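PDB 1D02: type II restriction enzyme MunI from Mycoplasma, which recognises the double-stranded DNA sequence 5'-CAATTG-3' as a homodimer and cleaves it after the cytosine, leaving terminal 5'-phosphates. Local coordinates for residues D[114-126]-D[156-170]. The protein carries 1 engineered substitution. Sequence-based numbering, arbitrary orientation.
Sequences GRGNAHERSCKLF and ITRDPKRVREITFWY. With nucleotides of chain B; nucleotides of chain A.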
loop_
_atom_site.group_PDB
_atom_site.type_symbol
_atom_site.label_atom_id
_atom_site.label_comp_id
_atom_site.label_asym_id
_atom_site.label_seq_id
_atom_site.Cartn_x
_atom_site.Cartn_y
_atom_site.Cartn_z
ATOM N N GLY D 114 16.308 4.704 10.803
ATOM C CA GLY D 114 15.178 4.992 9.931
ATOM C C GLY D 114 14.969 3.999 8.796
ATOM O O GLY D 114 14.227 4.264 7.849
ATOM N N ARG D 115 15.592 2.831 8.891
ATOM C CA ARG D 115 15.493 1.857 7.810
ATOM C C ARG D 115 14.171 1.120 7.743
ATOM O O ARG D 115 13.915 0.413 6.762
ATOM C CB ARG D 115 16.603 0.819 7.959
ATOM C CG ARG D 115 16.364 -0.154 9.106
ATOM C CD ARG D 115 17.578 -1.068 9.270
ATOM N NE ARG D 115 17.413 -2.103 10.305
ATOM C CZ ARG D 115 17.616 -1.908 11.603
ATOM N NH1 ARG D 115 17.987 -0.707 12.057
ATOM N NH2 ARG D 115 17.471 -2.912 12.450
ATOM N N GLY D 116 13.338 1.288 8.770
ATOM C CA GLY D 116 12.063 0.575 8.823
ATOM C C GLY D 116 11.101 0.825 7.674
ATOM O O GLY D 116 11.051 1.942 7.164
ATOM N N ASN D 117 10.317 -0.190 7.296
ATOM C CA ASN D 117 9.386 -0.025 6.176
ATOM C C ASN D 117 7.990 -0.582 6.404
ATOM O O ASN D 117 7.192 -0.644 5.472
ATOM C CB ASN D 117 9.975 -0.664 4.897
ATOM C CG ASN D 117 10.272 -2.151 5.067
ATOM O OD1 ASN D 117 10.131 -2.701 6.151
ATOM N ND2 ASN D 117 10.706 -2.798 3.987
ATOM N N ALA D 118 7.666 -0.961 7.631
ATOM C CA ALA D 118 6.336 -1.520 7.871
ATOM C C ALA D 118 5.242 -0.495 7.586
ATOM O O ALA D 118 4.103 -0.882 7.289
ATOM C CB ALA D 118 6.219 -2.032 9.330
ATOM N N HIS D 119 5.570 0.797 7.669
ATOM C CA HIS D 119 4.552 1.831 7.402
ATOM C C HIS D 119 3.965 1.699 6.006
ATOM O O HIS D 119 2.885 2.238 5.711
ATOM C CB HIS D 119 5.114 3.255 7.562
ATOM C CG HIS D 119 6.247 3.571 6.630
ATOM N ND1 HIS D 119 7.443 2.889 6.659
ATOM C CD2 HIS D 119 6.377 4.530 5.678
ATOM C CE1 HIS D 119 8.264 3.415 5.761
ATOM N NE2 HIS D 119 7.642 4.412 5.155
ATOM N N GLU D 120 4.686 1.011 5.136
ATOM C CA GLU D 120 4.189 0.794 3.774
ATOM C C GLU D 120 2.850 0.047 3.762
ATOM O O GLU D 120 2.088 0.143 2.799
ATOM C CB GLU D 120 5.202 -0.013 2.958
ATOM C CG GLU D 120 6.497 0.758 2.670
ATOM C CD GLU D 120 7.600 -0.145 2.084
ATOM O OE1 GLU D 120 7.402 -1.386 2.014
ATOM O OE2 GLU D 120 8.661 0.394 1.714
ATOM N N ARG D 121 2.582 -0.725 4.815
ATOM C CA ARG D 121 1.333 -1.495 4.900
ATOM C C ARG D 121 0.094 -0.593 4.772
ATOM O O ARG D 121 -0.957 -1.033 4.296
ATOM C CB ARG D 121 1.247 -2.245 6.248
ATOM C CG ARG D 121 2.354 -3.325 6.483
ATOM C CD ARG D 121 2.228 -3.919 7.888
ATOM N NE ARG D 121 0.825 -4.002 8.126
ATOM C CZ ARG D 121 0.159 -3.482 9.153
ATOM N NH1 ARG D 121 0.741 -2.863 10.165
ATOM N NH2 ARG D 121 -1.151 -3.398 9.042
ATOM N N SER D 122 0.229 0.656 5.216
ATOM C CA SER D 122 -0.879 1.597 5.172
ATOM C C SER D 122 -1.310 1.848 3.751
ATOM O O SER D 122 -2.459 2.235 3.511
ATOM C CB SER D 122 -0.510 2.928 5.848
ATOM O OG SER D 122 0.575 3.563 5.207
ATOM N N CYS D 123 -0.419 1.586 2.801
ATOM C CA CYS D 123 -0.755 1.837 1.397
ATOM C C CYS D 123 -1.814 0.890 0.838
ATOM O O CYS D 123 -2.246 1.066 -0.301
ATOM C CB CYS D 123 0.496 1.809 0.511
ATOM S SG CYS D 123 1.642 3.168 0.861
ATOM N N LYS D 124 -2.226 -0.111 1.616
ATOM C CA LYS D 124 -3.289 -0.997 1.148
ATOM C C LYS D 124 -4.546 -0.168 0.856
ATOM O O LYS D 124 -5.391 -0.573 0.050
ATOM C CB LYS D 124 -3.636 -2.040 2.201
ATOM C CG LYS D 124 -4.205 -1.471 3.506
ATOM C CD LYS D 124 -4.296 -2.543 4.603
ATOM C CE LYS D 124 -5.268 -3.679 4.255
ATOM N NZ LYS D 124 -5.511 -4.635 5.431
ATOM N N LEU D 125 -4.652 0.991 1.490
ATOM C CA LEU D 125 -5.836 1.829 1.307
ATOM C C LEU D 125 -5.890 2.432 -0.089
ATOM O O LEU D 125 -6.932 2.931 -0.492
ATOM C CB LEU D 125 -5.871 2.937 2.361
ATOM C CG LEU D 125 -5.923 2.425 3.802
ATOM C CD1 LEU D 125 -5.905 3.599 4.769
ATOM C CD2 LEU D 125 -7.169 1.565 3.997
ATOM N N PHE D 126 -4.774 2.391 -0.812
ATOM C CA PHE D 126 -4.747 2.912 -2.182
ATOM C C PHE D 126 -5.171 1.863 -3.224
ATOM O O PHE D 126 -5.295 2.191 -4.419
ATOM C CB PHE D 126 -3.346 3.419 -2.555
ATOM C CG PHE D 126 -2.930 4.678 -1.836
ATOM C CD1 PHE D 126 -2.196 4.625 -0.662
ATOM C CD2 PHE D 126 -3.210 5.926 -2.383
ATOM C CE1 PHE D 126 -1.736 5.806 -0.046
ATOM C CE2 PHE D 126 -2.759 7.084 -1.774
ATOM C CZ PHE D 126 -2.017 7.020 -0.608
ATOM N N ILE D 156 9.403 8.705 12.903
ATOM C CA ILE D 156 9.280 8.695 11.444
ATOM C C ILE D 156 8.802 10.056 10.950
ATOM O O ILE D 156 9.189 10.498 9.864
ATOM C CB ILE D 156 8.293 7.581 10.961
ATOM C CG1 ILE D 156 8.207 7.557 9.432
ATOM C CG2 ILE D 156 6.912 7.790 11.581
ATOM C CD1 ILE D 156 7.349 6.368 8.882
ATOM N N THR D 157 8.014 10.752 11.766
ATOM C CA THR D 157 7.462 12.050 11.358
ATOM C C THR D 157 8.484 13.159 11.220
ATOM O O THR D 157 8.160 14.238 10.722
ATOM C CB THR D 157 6.393 12.557 12.341
ATOM O OG1 THR D 157 6.991 12.740 13.627
ATOM C CG2 THR D 157 5.254 11.564 12.463
ATOM N N ARG D 158 9.715 12.911 11.665
ATOM C CA ARG D 158 10.753 13.937 11.553
ATOM C C ARG D 158 11.967 13.411 10.790
ATOM O O ARG D 158 12.986 14.077 10.697
ATOM C CB ARG D 158 11.174 14.396 12.960
ATOM C CG ARG D 158 10.033 15.099 13.750
ATOM C CD ARG D 158 10.527 15.730 15.061
ATOM N NE ARG D 158 11.535 16.754 14.810
ATOM C CZ ARG D 158 12.837 16.588 15.040
ATOM N NH1 ARG D 158 13.290 15.437 15.540
ATOM N NH2 ARG D 158 13.696 17.565 14.744
ATOM N N ASP D 159 11.848 12.211 10.247
ATOM C CA ASP D 159 12.942 11.572 9.496
ATOM C C ASP D 159 12.946 12.223 8.103
ATOM O O ASP D 159 11.944 12.203 7.400
ATOM C CB ASP D 159 12.630 10.073 9.431
ATOM C CG ASP D 159 13.625 9.278 8.596
ATOM O OD1 ASP D 159 13.904 9.690 7.445
ATOM O OD2 ASP D 159 14.099 8.225 9.106
ATOM N N PRO D 160 14.079 12.808 7.690
ATOM C CA PRO D 160 14.202 13.477 6.397
ATOM C C PRO D 160 13.900 12.654 5.152
ATOM O O PRO D 160 13.397 13.183 4.150
ATOM C CB PRO D 160 15.632 14.018 6.436
ATOM C CG PRO D 160 16.334 12.993 7.209
ATOM C CD PRO D 160 15.384 12.745 8.367
ATOM N N LYS D 161 14.196 11.358 5.208
ATOM C CA LYS D 161 13.909 10.495 4.067
ATOM C C LYS D 161 12.430 10.050 4.091
ATOM O O LYS D 161 11.722 10.140 3.076
ATOM C CB LYS D 161 14.836 9.271 4.088
ATOM C CG LYS D 161 14.530 8.279 2.981
ATOM C CD LYS D 161 15.244 6.930 3.194
ATOM C CE LYS D 161 16.740 7.092 3.128
ATOM N NZ LYS D 161 17.385 5.759 2.964
ATOM N N ARG D 162 11.952 9.585 5.245
ATOM C CA ARG D 162 10.560 9.143 5.352
ATOM C C ARG D 162 9.551 10.246 5.076
ATOM O O ARG D 162 8.529 9.990 4.448
ATOM C CB ARG D 162 10.298 8.555 6.744
ATOM C CG ARG D 162 11.112 7.288 7.025
ATOM C CD ARG D 162 10.432 5.997 6.518
ATOM N NE ARG D 162 11.456 4.982 6.368
ATOM C CZ ARG D 162 12.056 4.699 5.220
ATOM N NH1 ARG D 162 11.691 5.328 4.103
ATOM N NH2 ARG D 162 13.122 3.912 5.211
ATOM N N VAL D 163 9.806 11.468 5.547
ATOM C CA VAL D 163 8.838 12.538 5.300
ATOM C C VAL D 163 8.750 12.829 3.806
ATOM O O VAL D 163 7.672 13.019 3.262
ATOM C CB VAL D 163 9.215 13.788 6.120
ATOM C CG1 VAL D 163 8.397 15.002 5.693
ATOM C CG2 VAL D 163 8.950 13.477 7.609
ATOM N N ARG D 164 9.897 12.826 3.139
ATOM C CA ARG D 164 9.922 13.064 1.704
ATOM C C ARG D 164 9.311 11.888 0.926
ATOM O O ARG D 164 8.628 12.085 -0.087
ATOM C CB ARG D 164 11.368 13.322 1.284
ATOM C CG ARG D 164 11.886 14.677 1.824
ATOM C CD ARG D 164 13.260 15.036 1.223
ATOM N NE ARG D 164 13.662 16.411 1.557
ATOM C CZ ARG D 164 14.152 16.797 2.737
ATOM N NH1 ARG D 164 14.319 15.917 3.722
ATOM N NH2 ARG D 164 14.467 18.084 2.942
ATOM N N GLU D 165 9.556 10.677 1.406
ATOM C CA GLU D 165 9.005 9.471 0.779
ATOM C C GLU D 165 7.469 9.502 0.799
ATOM O O GLU D 165 6.802 9.339 -0.236
ATOM C CB GLU D 165 9.489 8.230 1.548
ATOM C CG GLU D 165 8.728 6.932 1.229
ATOM C CD GLU D 165 9.075 5.832 2.228
ATOM O OE1 GLU D 165 9.034 6.104 3.455
ATOM O OE2 GLU D 165 9.379 4.707 1.780
ATOM N N ILE D 166 6.907 9.722 1.981
ATOM C CA ILE D 166 5.451 9.733 2.112
ATOM C C ILE D 166 4.861 10.907 1.321
ATOM O O ILE D 166 3.812 10.763 0.690
ATOM C CB ILE D 166 5.034 9.773 3.615
ATOM C CG1 ILE D 166 5.386 8.429 4.284
ATOM C CG2 ILE D 166 3.529 10.006 3.750
ATOM C CD1 ILE D 166 5.651 8.539 5.790
ATOM N N THR D 167 5.537 12.055 1.341
ATOM C CA THR D 167 5.051 13.226 0.590
ATOM C C THR D 167 4.945 12.829 -0.875
ATOM O O THR D 167 3.951 13.133 -1.556
ATOM C CB THR D 167 6.025 14.402 0.699
ATOM O OG1 THR D 167 6.067 14.866 2.053
ATOM C CG2 THR D 167 5.580 15.544 -0.221
ATOM N N PHE D 168 5.973 12.127 -1.352
ATOM C CA PHE D 168 6.030 11.680 -2.737
ATOM C C PHE D 168 4.904 10.701 -3.032
ATOM O O PHE D 168 4.211 10.821 -4.040
ATOM C CB PHE D 168 7.377 11.008 -3.014
ATOM C CG PHE D 168 7.579 10.622 -4.452
ATOM C CD1 PHE D 168 8.213 11.497 -5.330
ATOM C CD2 PHE D 168 7.171 9.373 -4.913
ATOM C CE1 PHE D 168 8.448 11.135 -6.657
ATOM C CE2 PHE D 168 7.400 8.999 -6.248
ATOM C CZ PHE D 168 8.039 9.881 -7.118
ATOM N N TRP D 169 4.714 9.720 -2.150
ATOM C CA TRP D 169 3.662 8.736 -2.377
ATOM C C TRP D 169 2.293 9.369 -2.593
ATOM O O TRP D 169 1.567 8.996 -3.510
ATOM C CB TRP D 169 3.494 7.817 -1.158
ATOM C CG TRP D 169 4.555 6.808 -0.867
ATOM C CD1 TRP D 169 5.649 6.469 -1.630
ATOM C CD2 TRP D 169 4.616 6.002 0.314
ATOM N NE1 TRP D 169 6.392 5.495 -0.979
ATOM C CE2 TRP D 169 5.780 5.195 0.214
ATOM C CE3 TRP D 169 3.797 5.888 1.455
ATOM C CZ2 TRP D 169 6.146 4.286 1.213
ATOM C CZ3 TRP D 169 4.159 4.980 2.458
ATOM C CH2 TRP D 169 5.331 4.192 2.320
ATOM N N TYR D 170 1.924 10.300 -1.712
ATOM C CA TYR D 170 0.600 10.908 -1.755
ATOM C C TYR D 170 0.341 11.876 -2.913
ATOM O O TYR D 170 -0.809 12.160 -3.217
ATOM C CB TYR D 170 0.262 11.547 -0.389
ATOM C CG TYR D 170 -0.186 10.516 0.670
ATOM C CD1 TYR D 170 0.728 9.630 1.241
ATOM C CD2 TYR D 170 -1.537 10.391 1.018
ATOM C CE1 TYR D 170 0.297 8.628 2.133
ATOM C CE2 TYR D 170 -1.978 9.414 1.902
ATOM C CZ TYR D 170 -1.053 8.534 2.454
ATOM O OH TYR D 170 -1.497 7.569 3.332
ATOM P P DC B 3 13.017 -0.588 -1.046
ATOM O OP1 DC B 3 12.407 -0.729 -2.374
ATOM O OP2 DC B 3 12.344 0.235 -0.017
ATOM O "O5'" DC B 3 13.222 -2.053 -0.476
ATOM C "C5'" DC B 3 13.934 -3.010 -1.244
ATOM C "C4'" DC B 3 13.869 -4.365 -0.583
ATOM O "O4'" DC B 3 14.620 -4.389 0.653
ATOM C "C3'" DC B 3 12.465 -4.877 -0.246
ATOM O "O3'" DC B 3 12.504 -6.273 -0.542
ATOM C "C2'" DC B 3 12.360 -4.616 1.248
ATOM C "C1'" DC B 3 13.798 -4.862 1.711
ATOM N N1 DC B 3 14.167 -4.123 2.924
ATOM C C2 DC B 3 14.672 -4.837 4.014
ATOM O O2 DC B 3 14.818 -6.068 3.908
ATOM N N3 DC B 3 14.982 -4.181 5.155
ATOM C C4 DC B 3 14.793 -2.857 5.241
ATOM N N4 DC B 3 15.049 -2.249 6.417
ATOM C C5 DC B 3 14.314 -2.097 4.135
ATOM C C6 DC B 3 14.012 -2.766 3.002
ATOM P P DA A 5 2.756 -0.057 17.147
ATOM O OP1 DA A 5 3.160 -0.104 18.571
ATOM O OP2 DA A 5 2.116 1.152 16.608
ATOM O "O5'" DA A 5 3.977 -0.353 16.150
ATOM C "C5'" DA A 5 5.174 -0.926 16.606
ATOM C "C4'" DA A 5 6.062 -1.314 15.444
ATOM O "O4'" DA A 5 5.450 -2.375 14.682
ATOM C "C3'" DA A 5 6.519 -0.258 14.424
ATOM O "O3'" DA A 5 7.941 -0.336 14.302
ATOM C "C2'" DA A 5 5.968 -0.788 13.102
ATOM C "C1'" DA A 5 5.963 -2.285 13.377
ATOM N N9 DA A 5 5.144 -3.127 12.508
ATOM C C8 DA A 5 3.953 -2.813 11.899
ATOM N N7 DA A 5 3.458 -3.787 11.180
ATOM C C5 DA A 5 4.379 -4.809 11.312
ATOM C C6 DA A 5 4.433 -6.121 10.778
ATOM N N6 DA A 5 3.496 -6.636 9.974
ATOM N N1 DA A 5 5.500 -6.888 11.097
ATOM C C2 DA A 5 6.439 -6.364 11.893
ATOM N N3 DA A 5 6.498 -5.153 12.454
ATOM C C4 DA A 5 5.426 -4.419 12.125
ATOM P P DG A 8 18.430 -8.066 15.706
ATOM O OP1 DG A 8 18.707 -9.136 16.700
ATOM O OP2 DG A 8 19.257 -6.837 15.700
ATOM O "O5'" DG A 8 18.469 -8.746 14.277
ATOM C "C5'" DG A 8 17.690 -9.921 14.049
ATOM C "C4'" DG A 8 17.774 -10.356 12.607
ATOM O "O4'" DG A 8 17.025 -9.465 11.753
ATOM C "C3'" DG A 8 19.176 -10.454 12.001
ATOM O "O3'" DG A 8 19.177 -11.621 11.190
ATOM C "C2'" DG A 8 19.286 -9.192 11.164
ATOM C "C1'" DG A 8 17.849 -8.987 10.705
ATOM N N9 DG A 8 17.483 -7.594 10.467
ATOM C C8 DG A 8 17.655 -6.528 11.323
ATOM N N7 DG A 8 17.261 -5.401 10.808
ATOM C C5 DG A 8 16.783 -5.746 9.547
ATOM C C6 DG A 8 16.222 -4.940 8.540
ATOM O O6 DG A 8 15.980 -3.737 8.580
ATOM N N1 DG A 8 15.915 -5.679 7.398
ATOM C C2 DG A 8 16.110 -7.030 7.269
ATOM N N2 DG A 8 15.784 -7.568 6.078
ATOM N N3 DG A 8 16.598 -7.801 8.227
ATOM C C4 DG A 8 16.915 -7.092 9.327
HETATM O O HOH W 1 15.188 6.827 6.850
HETATM O O HOH W 2 9.954 2.360 3.100
HETATM O O HOH W 3 0.450 5.511 3.331
#
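Gly114 and Asp159 start the contact with CA atoms 7.0 Å apart; from there the 3-10 segment 118-126 runs beside helix 160-170 in the same direction, Glu120 level with Ile166 and Cys123 with Trp169. In this PDDEXK-clan nuclease the arrangement illustrates how a DNA-reading loop is backed by a second shell. Arg115 and Arg121 use their guanidinium edges on guanine DG8 and adenine DA5 of DNA chain A, while behind the start of this loop, next to Arg115, Arg162, its chain bent about the CB-CG bond (chi2 -86°), turns NH2 into the carbonyl plane of Gly114 O (2.9 Å). Asp159, the N-cap, takes the amides of Lys161 and Arg162 on OD1, and its OD2 meets Trp105 N and a water that also donates to Gly114 O. Glu120 shares another water with Glu165 and forms a salt bridge with Lys124 of the second subunit, so the same surface reaches the dimer interface. Farther along, the edge of Phe126 stands against the face of Tyr170, planes at 71°, and Cys123 SG sits over one face of the Trp169 indole, 3.5 Å from CZ3. Between these ends lies His119, one ring face under Ile156 CD1. Its NE2 gives a nearly straight 2.8 Å bond to Glu165 OE1, which lies close to the plane of the imidazole and is gripped from the opposite face of its carboxylate by Arg162 NH1, also at 2.8 Å.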